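Local structure of flavodoxin (Bacillus cereus, 6FSG) at residues D73-I78 / I106-E111; A85-S90 / V100-L105. The protein binds flavin mononucleotide and probably serves as a low-potential electron donor to a number of redox enzymes. All coordinates share one frame; numbering follows the deposited sequence. Where two conformers were deposited one is given.

Contact 1: residues D73-I78 / I106-E111; sequences DAMDSI and IEKLQE. With GLC (alpha-D-glucopyranose), chain D.
Lys-108 reaches out from helix 100-111 and sets its ammonium between two carboxylates, Asp-76 across the contact and Glu-111 one turn further along its own helix. The bridge to Asp-76 is short, 2.7 Å from NZ to OD1, and uses the syn lone pair of that oxygen, on the side of OD2; the two side chains meet at about a right angle. Glu-111 takes its bond at 2.8 Å from NZ to OE1, again on the syn side but 23° out of the carboxylate plane. Two waters complete the network. One donates to Asp-76 OD2 and accepts a weak bond from NZ, while the other donates to both Asp-76 OD1 and Glu-111 OE1, linking acid oxygens that stand 4.3 Å apart. With its CG anti to the backbone N (chi1 -172°), the lysine is folded at its next two torsions, and the bent chain brings the ammonium over to the acids.

Met-75 lines the apolar part of this chain. The two side chains run past each other in opposite directions, and methyl CE of Met-75 lies 3.8 Å from Lys-108 CG. The same methyl meets CD2 of Leu-109 at 3.9 Å, crossing that side chain obliquely; Leu-109 in turn packs on Ala-85 and Val-87 of strand 84-91. The backbone O of Asp-76 lies 3.5 Å from C6 of the bound glucose, which is hydrogen-bonded to Arg-112.

The contact thus ties segment 73-78, through Met-75 and Asp-76, to the C-terminal part of helix 100-111, on one face of the flavodoxin sheet. One ammonium shared by two acids probably offsets their mutual repulsion and favours their ionised forms.

Contact 2: residues A85-S90 / V100-L105; sequences AAVFGS and VAVDIL. With FMN (flavin mononucleotide), chain B.
Ser-90 OG is held by two groups: it accepts a hydrogen bond from the ribityl hydroxyl O4' of the flavin mononucleotide at 2.7 Å and is also bonded to the backbone O of Leu-125. The hydroxyl lies anti to the serine's own N (chi1 -180°), which carries it forward along the strand, toward the cofactor. The backbone N of Ser-90 is bonded to Thr-14 OG1, so side chain and main chain are both fixed beside the flavin site.

Further back, no hydrogen bond joins the strand to segment 100-105; aliphatic side chains and backbone meet. Val-87 and Val-102 lie alongside, pointing opposite ways, their CG1 methyls 3.8 Å apart. The same Val-87 methyl lies 4.1 Å from CB of Leu-105, so one branch touches both residues, three apart on the helix. The other methyl of Val-102, CG2, rests against the strand backbone at Gly-89, 3.7 Å from the N of that residue. With no side chain on Gly-89, the methyl can come right up to the backbone.

Strand and helix run nearly antiparallel, their axes 7.7 Å apart at an angle of 164°, as the first two elements of the right-handed beta-alpha-beta unit that strand 115-124 completes. Phe-88 turns to the other face of the sheet, onto Thr-14, Ala-18 and Ile-21 of helix 13-26, while Ala-86 on that face meets Phe-138 and Phe-142 of helix 129-144; the strand is therefore sandwiched between helices, with strands 51-55 and 115-124 at its edges.

In the fold
Helix 100-111 serves both contacts: its N-terminal half packs on strand 84-91 in contact 2, and its C-terminal half meets segment 73-78 in contact 1. Their centres lie 13 Å apart, contact 2 near the centre of the molecule and fully buried, contact 1 farther out, with exposed Glu-111 at its margin. The chemistry follows this placing. Between sheet and helix, aliphatic side chains pack on each other and on backbone, with no hydrogen bond across, whereas in contact 1 a methionine is combined with charged groups and water. The contacts also touch where Ile-106 reaches Val-87. Contact 2 is nested within the chain loop that contact 1 closes, and the flavin lies at its strand end, away from the glucose beside contact 1.

Contact 1: residues D73-I78 / I106-E111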
ATOM      1  N   ASP A  73      14.263  -4.678  -0.994  0.55  6.10           N
ATOM      2  CA  ASP A  73      15.325  -5.420  -1.666  0.55  7.17           C
ATOM      3  C   ASP A  73      14.798  -6.750  -2.195  0.55  6.77           C
ATOM      4  O   ASP A  73      14.995  -7.091  -3.367  0.55  7.18           O
ATOM      5  CB  ASP A  73      16.487  -5.651  -0.698  0.55 10.06           C
ATOM      6  CG  ASP A  73      17.233  -4.370  -0.351  0.55 13.46           C
ATOM      7  OD1 ASP A  73      17.039  -3.343  -1.037  0.55 14.60           O
ATOM      8  OD2 ASP A  73      18.032  -4.403   0.610  0.55 15.36           O
ATOM      9  N   ALA A  74      14.097  -7.504  -1.344  1.00  6.82           N
ATOM     10  CA  ALA A  74      13.630  -8.836  -1.709  1.00  7.01           C
ATOM     11  C   ALA A  74      12.618  -8.806  -2.846  1.00  6.57           C
ATOM     12  O   ALA A  74      12.435  -9.828  -3.522  1.00  6.73           O
ATOM     13  CB  ALA A  74      13.066  -9.538  -0.467  1.00  7.70           C
ATOM     14  N   MET A  75      12.001  -7.651  -3.110  1.00  6.13           N
ATOM     15  CA  MET A  75      11.056  -7.562  -4.214  1.00  6.60           C
ATOM     16  C   MET A  75      11.742  -7.725  -5.566  1.00  6.34           C
ATOM     17  O   MET A  75      11.069  -8.051  -6.547  1.00  7.44           O
ATOM     18  CB  MET A  75      10.276  -6.242  -4.170  1.00  5.72           C
ATOM     19  CG  MET A  75       9.260  -6.114  -3.029  1.00  6.54           C
ATOM     20  SD  MET A  75       8.429  -4.516  -3.006  1.00  6.74           S
ATOM     21  CE  MET A  75       7.234  -4.710  -4.328  1.00  7.81           C
ATOM     22  N   ASP A  76      13.062  -7.526  -5.646  1.00  6.59           N
ATOM     23  CA  ASP A  76      13.745  -7.727  -6.922  1.00  7.98           C
ATOM     24  C   ASP A  76      13.770  -9.185  -7.376  1.00  9.22           C
ATOM     25  O   ASP A  76      14.158  -9.442  -8.520  1.00 11.78           O
ATOM     26  CB  ASP A  76      15.160  -7.143  -6.883  1.00  8.32           C
ATOM     27  CG  ASP A  76      15.151  -5.627  -6.891  1.00  9.55           C
ATOM     28  OD1 ASP A  76      14.253  -5.043  -7.540  1.00 10.73           O
ATOM     29  OD2 ASP A  76      16.023  -5.026  -6.236  1.00 11.29           O
ATOM     30  N   SER A  77      13.340 -10.126  -6.529  0.58  9.55           N
ATOM     31  CA  SER A  77      13.388 -11.547  -6.849  0.58 10.33           C
ATOM     32  C   SER A  77      12.010 -12.180  -7.031  0.58 10.03           C
ATOM     33  O   SER A  77      11.924 -13.399  -7.215  0.58 11.34           O
ATOM     34  CB  SER A  77      14.162 -12.305  -5.766  0.58 10.86           C
ATOM     35  OG  SER A  77      15.485 -11.807  -5.653  0.58 12.04           O
ATOM     36  N   ILE A  78      10.935 -11.393  -6.976  1.00  8.81           N
ATOM     37  CA  ILE A  78       9.575 -11.920  -7.074  1.00  8.97           C
ATOM     38  C   ILE A  78       8.941 -11.572  -8.417  1.00  7.91           C
ATOM     39  O   ILE A  78       9.278 -10.565  -9.048  1.00  8.23           O
ATOM     40  CB  ILE A  78       8.688 -11.454  -5.883  1.00  8.75           C
ATOM     41  CG1 ILE A  78       8.390  -9.958  -5.976  1.00  7.46           C
ATOM     42  CG2 ILE A  78       9.356 -11.823  -4.557  1.00  9.91           C
ATOM     43  CD1 ILE A  78       7.587  -9.406  -4.845  1.00  7.51           C
ATOM     44  N   ILE A 106       5.255   2.136  -5.877  1.00  3.35           N
ATOM     45  CA  ILE A 106       4.592   1.957  -7.169  1.00  3.55           C
ATOM     46  C   ILE A 106       5.599   1.528  -8.229  1.00  3.35           C
ATOM     47  O   ILE A 106       5.364   0.587  -8.996  1.00  3.84           O
ATOM     48  CB  ILE A 106       3.813   3.226  -7.577  1.00  4.10           C
ATOM     49  CG1 ILE A 106       2.518   3.343  -6.748  1.00  4.46           C
ATOM     50  CG2 ILE A 106       3.521   3.215  -9.092  1.00  4.44           C
ATOM     51  CD1 ILE A 106       1.769   4.637  -6.977  1.00  4.86           C
ATOM     52  N   GLU A 107       6.729   2.235  -8.309  0.73  4.16           N
ATOM     53  CA  GLU A 107       7.744   1.901  -9.303  0.73  4.91           C
ATOM     54  C   GLU A 107       8.188   0.447  -9.185  0.73  4.69           C
ATOM     55  O   GLU A 107       8.357  -0.245 -10.198  0.73  4.70           O
ATOM     56  CB  GLU A 107       8.936   2.849  -9.145  0.73  7.44           C
ATOM     57  CG  GLU A 107      10.130   2.588 -10.037  0.73  9.88           C
ATOM     58  CD  GLU A 107      11.288   3.491  -9.665  0.73 12.47           C
ATOM     59  OE1 GLU A 107      11.987   3.213  -8.666  0.73 12.81           O
ATOM     60  OE2 GLU A 107      11.463   4.513 -10.344  0.73 15.02           O
ATOM     61  N   LYS A 108       8.435  -0.027  -7.963  1.00  4.61           N
ATOM     62  CA  LYS A 108       8.923  -1.396  -7.793  1.00  3.98           C
ATOM     63  C   LYS A 108       7.865  -2.417  -8.206  1.00  3.97           C
ATOM     64  O   LYS A 108       8.176  -3.412  -8.869  1.00  4.90           O
ATOM     65  CB  LYS A 108       9.393  -1.609  -6.353  1.00  4.34           C
ATOM     66  CG  LYS A 108      10.108  -2.947  -6.099  1.00  4.54           C
ATOM     67  CD  LYS A 108      11.339  -3.171  -6.994  1.00  5.60           C
ATOM     68  CE  LYS A 108      12.422  -2.121  -6.747  1.00  7.00           C
ATOM     69  NZ  LYS A 108      13.635  -2.390  -7.561  1.00  8.56           N
ATOM     70  N   LEU A 109       6.603  -2.173  -7.851  1.00  3.98           N
ATOM     71  CA  LEU A 109       5.526  -3.047  -8.307  1.00  4.06           C
ATOM     72  C   LEU A 109       5.477  -3.113  -9.828  1.00  4.14           C
ATOM     73  O   LEU A 109       5.305  -4.195 -10.398  1.00  4.50           O
ATOM     74  CB  LEU A 109       4.184  -2.573  -7.749  1.00  4.85           C
ATOM     75  CG  LEU A 109       3.982  -2.745  -6.236  1.00  4.41           C
ATOM     76  CD1 LEU A 109       2.884  -1.832  -5.725  1.00  4.62           C
ATOM     77  CD2 LEU A 109       3.674  -4.195  -5.899  1.00  5.86           C
ATOM     78  N   GLN A 110       5.646  -1.967 -10.501  1.00  4.50           N
ATOM     79  CA  GLN A 110       5.663  -1.950 -11.961  1.00  5.31           C
ATOM     80  C   GLN A 110       6.794  -2.806 -12.501  1.00  4.75           C
ATOM     81  O   GLN A 110       6.611  -3.561 -13.465  1.00  4.87           O
ATOM     82  CB  GLN A 110       5.844  -0.523 -12.470  1.00  5.16           C
ATOM     83  CG  GLN A 110       4.747   0.446 -12.111  1.00  5.83           C
ATOM     84  CD  GLN A 110       5.144   1.880 -12.423  1.00  5.88           C
ATOM     85  OE1 GLN A 110       6.327   2.185 -12.611  1.00  7.47           O
ATOM     86  NE2 GLN A 110       4.156   2.774 -12.470  1.00  6.50           N
ATOM     87  N   GLU A 111       7.984  -2.679 -11.901  1.00  5.00           N
ATOM     88  CA  GLU A 111       9.146  -3.412 -12.379  1.00  5.55           C
ATOM     89  C   GLU A 111       8.932  -4.913 -12.293  1.00  6.14           C
ATOM     90  O   GLU A 111       9.479  -5.657 -13.106  1.00  6.70           O
ATOM     91  CB  GLU A 111      10.383  -3.040 -11.559  1.00  6.43           C
ATOM     92  CG  GLU A 111      10.937  -1.665 -11.847  1.00  8.82           C
ATOM     93  CD  GLU A 111      12.123  -1.293 -10.974  1.00 11.64           C
ATOM     94  OE1 GLU A 111      12.584  -2.134 -10.171  1.00 12.62           O
ATOM     95  OE2 GLU A 111      12.598  -0.142 -11.105  1.00 13.12           O
TER
HETATM   96  C1  GLC D1003      12.707 -10.856 -13.726  0.87 55.54           C
HETATM   97  C2  GLC D1003      13.192  -9.427 -13.928  0.87 55.50           C
HETATM   98  C3  GLC D1003      14.710  -9.407 -13.922  0.87 55.53           C
HETATM   99  C4  GLC D1003      15.236 -10.049 -12.647  0.87 55.54           C
HETATM  100  C5  GLC D1003      14.594 -11.406 -12.374  0.87 55.28           C
HETATM  101  C6  GLC D1003      14.957 -11.877 -10.971  0.87 54.95           C
HETATM  102  O1  GLC D1003      13.215 -11.701 -14.762  0.87 55.76           O
HETATM  103  O2  GLC D1003      12.697  -8.899 -15.163  0.87 55.71           O
HETATM  104  O3  GLC D1003      15.163  -8.051 -13.988  0.87 55.76           O
HETATM  105  O4  GLC D1003      16.654 -10.214 -12.769  0.87 55.75           O
HETATM  106  O5  GLC D1003      13.173 -11.321 -12.461  0.87 55.29           O
HETATM  107  O6  GLC D1003      14.036 -12.885 -10.537  0.87 54.56           O
HETATM  108  O   HOH W   1      14.759  -3.229  -4.649  1.00 11.68           O
HETATM  109  O   HOH W   2      13.216  -5.028 -10.208  1.00 14.26           O

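Contact 2: residues A85-S90 / V100-L105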
ATOM      1  N   ALA A  85      -2.443  -4.177  -8.305  1.00  3.74           N
ATOM      2  CA  ALA A  85      -1.773  -3.543  -7.174  1.00  3.73           C
ATOM      3  C   ALA A  85      -2.106  -2.059  -7.048  1.00  3.34           C
ATOM      4  O   ALA A  85      -2.486  -1.392  -8.010  1.00  4.33           O
ATOM      5  CB  ALA A  85      -0.250  -3.752  -7.248  1.00  5.11           C
ATOM      6  N   ALA A  86      -1.910  -1.539  -5.838  1.00  3.34           N
ATOM      7  CA  ALA A  86      -2.105  -0.123  -5.556  1.00  2.65           C
ATOM      8  C   ALA A  86      -1.345   0.227  -4.281  1.00  3.39           C
ATOM      9  O   ALA A  86      -1.003  -0.653  -3.487  1.00  3.62           O
ATOM     10  CB  ALA A  86      -3.595   0.195  -5.392  1.00  3.92           C
ATOM     11  N   VAL A  87      -1.112   1.529  -4.078  1.00  2.89           N
ATOM     12  CA  VAL A  87      -0.304   2.023  -2.961  1.00  3.20           C
ATOM     13  C   VAL A  87      -0.918   3.289  -2.375  1.00  3.17           C
ATOM     14  O   VAL A  87      -1.433   4.142  -3.104  1.00  3.26           O
ATOM     15  CB  VAL A  87       1.138   2.302  -3.436  1.00  2.75           C
ATOM     16  CG1 VAL A  87       2.047   2.728  -2.305  1.00  3.71           C
ATOM     17  CG2 VAL A  87       1.738   1.076  -4.107  1.00  4.52           C
ATOM     18  N   PHE A  88      -0.811   3.424  -1.046  1.00  3.14           N
ATOM     19  CA  PHE A  88      -1.296   4.586  -0.309  1.00  2.64           C
ATOM     20  C   PHE A  88      -0.289   4.956   0.781  1.00  2.95           C
ATOM     21  O   PHE A  88       0.603   4.173   1.121  1.00  3.40           O
ATOM     22  CB  PHE A  88      -2.670   4.332   0.348  1.00  3.48           C
ATOM     23  CG  PHE A  88      -2.644   3.279   1.429  1.00  3.34           C
ATOM     24  CD1 PHE A  88      -2.807   1.937   1.118  1.00  3.39           C
ATOM     25  CD2 PHE A  88      -2.482   3.632   2.758  1.00  3.39           C
ATOM     26  CE1 PHE A  88      -2.778   0.971   2.111  1.00  3.96           C
ATOM     27  CE2 PHE A  88      -2.456   2.666   3.751  1.00  3.28           C
ATOM     28  CZ  PHE A  88      -2.596   1.344   3.427  1.00  3.50           C
ATOM     29  N   GLY A  89      -0.440   6.153   1.347  1.00  3.53           N
ATOM     30  CA  GLY A  89       0.372   6.528   2.498  1.00  4.28           C
ATOM     31  C   GLY A  89      -0.001   7.888   3.053  1.00  4.46           C
ATOM     32  O   GLY A  89      -0.603   8.720   2.370  1.00  4.36           O
ATOM     33  N   SER A  90       0.369   8.099   4.319  1.00  4.53           N
ATOM     34  CA  SER A  90       0.308   9.425   4.931  1.00  5.31           C
ATOM     35  C   SER A  90       1.636  10.148   4.702  1.00  5.62           C
ATOM     36  O   SER A  90       2.687   9.517   4.572  1.00  6.09           O
ATOM     37  CB  SER A  90      -0.006   9.345   6.426  1.00  4.94           C
ATOM     38  OG  SER A  90      -0.068  10.646   6.998  1.00  5.34           O
ATOM     39  N   VAL A 100       6.945  10.470  -1.252  1.00  3.20           N
ATOM     40  CA  VAL A 100       7.638   9.761  -2.319  1.00  4.13           C
ATOM     41  C   VAL A 100       7.796   8.269  -2.014  1.00  3.38           C
ATOM     42  O   VAL A 100       8.041   7.491  -2.934  1.00  4.10           O
ATOM     43  CB  VAL A 100       8.968  10.416  -2.754  1.00  5.01           C
ATOM     44  CG1 VAL A 100       8.724  11.804  -3.380  1.00  5.18           C
ATOM     45  CG2 VAL A 100       9.973  10.482  -1.618  1.00  8.23           C
ATOM     46  N   ALA A 101       7.641   7.824  -0.763  1.00  3.60           N
ATOM     47  CA  ALA A 101       7.594   6.383  -0.520  1.00  3.11           C
ATOM     48  C   ALA A 101       6.495   5.711  -1.340  1.00  3.40           C
ATOM     49  O   ALA A 101       6.651   4.566  -1.779  1.00  3.63           O
ATOM     50  CB  ALA A 101       7.364   6.105   0.963  1.00  4.05           C
ATOM     51  N   VAL A 102       5.359   6.394  -1.518  1.00  3.47           N
ATOM     52  CA  VAL A 102       4.280   5.866  -2.351  1.00  3.34           C
ATOM     53  C   VAL A 102       4.766   5.680  -3.781  1.00  3.87           C
ATOM     54  O   VAL A 102       4.564   4.622  -4.390  1.00  3.18           O
ATOM     55  CB  VAL A 102       3.044   6.787  -2.267  1.00  3.74           C
ATOM     56  CG1 VAL A 102       1.996   6.394  -3.290  1.00  5.06           C
ATOM     57  CG2 VAL A 102       2.469   6.771  -0.840  1.00  3.88           C
ATOM     58  N   ASP A 103       5.427   6.702  -4.331  1.00  3.44           N
ATOM     59  CA  ASP A 103       5.925   6.647  -5.702  1.00  3.72           C
ATOM     60  C   ASP A 103       7.007   5.581  -5.870  1.00  3.05           C
ATOM     61  O   ASP A 103       7.054   4.898  -6.902  1.00  4.41           O
ATOM     62  CB  ASP A 103       6.444   8.034  -6.069  1.00  4.04           C
ATOM     63  CG  ASP A 103       5.368   9.095  -5.972  1.00  4.56           C
ATOM     64  OD1 ASP A 103       4.382   9.000  -6.735  1.00  6.46           O
ATOM     65  OD2 ASP A 103       5.502   9.986  -5.111  1.00  5.81           O
ATOM     66  N   ILE A 104       7.871   5.410  -4.860  1.00  3.68           N
ATOM     67  CA  ILE A 104       8.929   4.396  -4.906  1.00  4.17           C
ATOM     68  C   ILE A 104       8.328   2.993  -4.937  1.00  3.70           C
ATOM     69  O   ILE A 104       8.764   2.124  -5.709  1.00  3.59           O
ATOM     70  CB  ILE A 104       9.884   4.571  -3.705  1.00  4.82           C
ATOM     71  CG1 ILE A 104      10.689   5.871  -3.840  1.00  6.54           C
ATOM     72  CG2 ILE A 104      10.814   3.357  -3.560  1.00  6.91           C
ATOM     73  CD1 ILE A 104      11.356   6.348  -2.543  1.00  6.83           C
ATOM     74  N   LEU A 105       7.338   2.738  -4.076  1.00  3.62           N
ATOM     75  CA  LEU A 105       6.724   1.411  -4.048  1.00  3.92           C
ATOM     76  C   LEU A 105       5.947   1.128  -5.331  1.00  3.59           C
ATOM     77  O   LEU A 105       5.985   0.002  -5.845  1.00  3.66           O
ATOM     78  CB  LEU A 105       5.853   1.243  -2.805  1.00  3.33           C
ATOM     79  CG  LEU A 105       6.644   1.181  -1.495  1.00  4.05           C
ATOM     80  CD1 LEU A 105       5.717   1.108  -0.301  1.00  6.01           C
ATOM     81  CD2 LEU A 105       7.630   0.018  -1.474  1.00  5.28           C
TER
HETATM   82  N1  FMN B1001       6.937  12.992   4.901  1.00 11.30           N
HETATM   83  C2  FMN B1001       7.043  13.217   3.562  1.00 10.48           C
HETATM   84  O2  FMN B1001       5.986  13.300   2.942  1.00  8.41           O
HETATM   85  N3  FMN B1001       8.294  13.284   2.962  1.00 11.23           N
HETATM   86  C4  FMN B1001       9.462  13.078   3.675  1.00 12.38           C
HETATM   87  O4  FMN B1001      10.553  13.139   3.065  1.00 13.27           O
HETATM   88  C4A FMN B1001       9.332  12.832   5.063  1.00 11.37           C
HETATM   89  N5  FMN B1001      10.421  12.614   5.894  1.00 14.01           N
HETATM   90  C5A FMN B1001      10.248  12.368   7.251  1.00 13.27           C
HETATM   91  C6  FMN B1001      11.351  12.198   8.099  1.00 14.31           C
HETATM   92  C7  FMN B1001      11.188  12.005   9.474  1.00 15.18           C
HETATM   93  C7M FMN B1001      12.395  11.808  10.366  1.00 16.52           C
HETATM   94  C8  FMN B1001       9.887  12.035   9.994  1.00 15.24           C
HETATM   95  C8M FMN B1001       9.622  11.859  11.461  1.00 15.03           C
HETATM   96  C9  FMN B1001       8.794  12.247   9.161  1.00 13.32           C
HETATM   97  C9A FMN B1001       8.965  12.412   7.797  1.00 12.00           C
HETATM   98  N10 FMN B1001       7.858  12.578   6.991  1.00 10.70           N
HETATM   99  C10 FMN B1001       8.058  12.808   5.648  1.00 10.82           C
HETATM  100  C1' FMN B1001       6.458  12.664   7.559  1.00 10.45           C
HETATM  101  C2' FMN B1001       5.727  11.360   7.853  1.00 10.00           C
HETATM  102  O2' FMN B1001       5.681  10.550   6.707  1.00 10.24           O
HETATM  103  C3' FMN B1001       4.309  11.745   8.300  1.00  9.81           C
HETATM  104  O3' FMN B1001       4.382  12.223   9.620  1.00 10.10           O
HETATM  105  C4' FMN B1001       3.274  10.612   8.278  1.00  8.44           C
HETATM  106  O4' FMN B1001       1.997  11.076   8.713  1.00  6.78           O
HETATM  107  C5' FMN B1001       3.676   9.443   9.164  1.00  8.23           C
HETATM  108  O5' FMN B1001       2.746   8.409   8.899  1.00  6.43           O
HETATM  109  P   FMN B1001       2.486   7.395  10.081  1.00  5.76           P
HETATM  110  O1P FMN B1001       1.744   6.228   9.493  1.00  5.06           O
HETATM  111  O2P FMN B1001       1.625   8.080  11.093  1.00  5.88           O
HETATM  112  O3P FMN B1001       3.824   7.012  10.658  1.00  8.38           O